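Local coordinates for Lmo0651 protein (Listeria monocytogenes serovar 1/2a, PDB 6EP3) that controls expression of the Agr system and mediates virulence, probably as a DNA-binding transcription factor of the GntR family, at residues 40-43 / 44-48. Sequence-based numbering, arbitrary orientation.
Sequences FGVS and RSPLR
Val42 and Pro46 make the apolar part of this local contact, across the turn that leads into helix 44-56. Val42 CB lies 4.0 Å from Pro46 CG, and the two side chains run past each other in opposite directions. Chi1 of -47° sets Val42 CG1 anti to the carbonyl carbon and leaves CG2 between that carbon and the backbone N, where CG2 comes within 4.1 Å of Pro46 CG.

The Pro46 ring also packs on the backbone. Its CG and CD both approach Ser43 O, each at 3.3 Å. Pro46 has no N-H to offer this carbonyl, so the ring meets it by van der Waals contact. Leu47 CB reaches the same oxygen at 4.1 Å.

Among the polar groups, Ser43 OG is anti to its own N (chi1 -173°), which places it beside the carbonyl carbon and 2.8 Å from Arg44 N. Within the helix, Arg48 N donates to Arg44 O (2.9 Å). The Arg44 chain bends at chi2 and chi3, and its NH2 forms a salt bridge with Glu33. Arg48 NH1 forms one with a sulfate ion, probably from the crystallisation liquor.

Gly41, with positive phi, is the C-prime residue of the Schellman motif ending helix 33-40. Residues 40-43 join this helix to helix 44-56, consistent with the turn of the helix-turn-helix in GntR-type winged-helix domains; helix 44-56 is probably the recognition helix. Phe40 and Val42 pack on Val12 of helix 8-21, while Leu47 packs on Leu36 and Ala37 of helix 33-40.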
loop_
_atom_site.group_PDB
_atom_site.type_symbol
_atom_site.label_atom_id
_atom_site.label_comp_id
_atom_site.label_asym_id
_atom_site.label_seq_id
_atom_site.Cartn_x
_atom_site.Cartn_y
_atom_site.Cartn_z
ATOM N N PHE B 40 12.116 -24.935 13.929
ATOM C CA PHE B 40 13.249 -24.019 13.922
ATOM C C PHE B 40 14.070 -24.076 15.203
ATOM O O PHE B 40 15.123 -23.432 15.271
ATOM C CB PHE B 40 12.773 -22.581 13.700
ATOM C CG PHE B 40 12.005 -22.378 12.425
ATOM C CD1 PHE B 40 12.265 -23.149 11.304
ATOM C CD2 PHE B 40 11.021 -21.405 12.348
ATOM C CE1 PHE B 40 11.556 -22.953 10.129
ATOM C CE2 PHE B 40 10.309 -21.204 11.176
ATOM C CZ PHE B 40 10.578 -21.980 10.066
ATOM N N GLY B 41 13.624 -24.819 16.213
ATOM C CA GLY B 41 14.324 -24.817 17.482
ATOM C C GLY B 41 14.281 -23.500 18.210
ATOM O O GLY B 41 15.175 -23.205 19.006
ATOM N N VAL B 42 13.267 -22.693 17.949
ATOM C CA VAL B 42 13.159 -21.358 18.513
ATOM C C VAL B 42 11.990 -21.284 19.480
ATOM O O VAL B 42 11.089 -22.131 19.495
ATOM C CB VAL B 42 13.024 -20.292 17.404
ATOM C CG1 VAL B 42 14.064 -20.533 16.338
ATOM C CG2 VAL B 42 11.636 -20.352 16.780
ATOM N N SER B 43 12.025 -20.258 20.327
ATOM C CA SER B 43 10.891 -19.918 21.166
ATOM C C SER B 43 9.830 -19.231 20.312
ATOM O O SER B 43 10.031 -18.958 19.126
ATOM C CB SER B 43 11.332 -19.032 22.329
ATOM O OG SER B 43 10.269 -18.826 23.239
ATOM N N ARG B 44 8.680 -18.940 20.912
ATOM C CA ARG B 44 7.606 -18.343 20.133
ATOM C C ARG B 44 7.740 -16.832 19.998
ATOM O O ARG B 44 7.088 -16.248 19.127
ATOM C CB ARG B 44 6.250 -18.703 20.742
ATOM C CG ARG B 44 5.600 -19.906 20.073
ATOM C CD ARG B 44 4.100 -19.724 19.888
ATOM N NE ARG B 44 3.751 -18.771 18.837
ATOM C CZ ARG B 44 3.242 -17.565 19.067
ATOM N NH1 ARG B 44 3.039 -17.158 20.312
ATOM N NH2 ARG B 44 2.938 -16.768 18.052
ATOM N N SER B 45 8.568 -16.189 20.822
ATOM C CA SER B 45 8.733 -14.740 20.711
ATOM C C SER B 45 9.267 -14.307 19.352
ATOM O O SER B 45 8.716 -13.350 18.777
ATOM C CB SER B 45 9.623 -14.224 21.847
ATOM O OG SER B 45 10.031 -12.888 21.597
ATOM N N PRO B 46 10.315 -14.932 18.779
ATOM C CA PRO B 46 10.726 -14.543 17.421
ATOM C C PRO B 46 9.671 -14.878 16.379
ATOM O O PRO B 46 9.258 -14.013 15.597
ATOM C CB PRO B 46 12.018 -15.341 17.198
ATOM C CG PRO B 46 11.947 -16.468 18.170
ATOM C CD PRO B 46 11.253 -15.907 19.366
ATOM N N LEU B 47 9.220 -16.136 16.385
ATOM C CA LEU B 47 8.259 -16.621 15.399
ATOM C C LEU B 47 7.040 -15.709 15.315
ATOM O O LEU B 47 6.709 -15.188 14.241
ATOM C CB LEU B 47 7.850 -18.053 15.749
ATOM C CG LEU B 47 6.696 -18.686 14.974
ATOM C CD1 LEU B 47 7.067 -20.096 14.595
ATOM C CD2 LEU B 47 5.421 -18.675 15.805
ATOM N N ARG B 48 6.366 -15.508 16.451
ATOM C CA ARG B 48 5.253 -14.567 16.528
ATOM C C ARG B 48 5.599 -13.261 15.827
ATOM O O ARG B 48 4.894 -12.828 14.904
ATOM C CB ARG B 48 4.894 -14.322 17.996
ATOM C CG ARG B 48 4.172 -13.014 18.273
ATOM C CD ARG B 48 3.733 -12.925 19.729
ATOM N NE ARG B 48 2.546 -13.734 19.996
ATOM C CZ ARG B 48 2.275 -14.296 21.170
ATOM N NH1 ARG B 48 3.112 -14.142 22.186
ATOM N NH2 ARG B 48 1.170 -15.017 21.326
#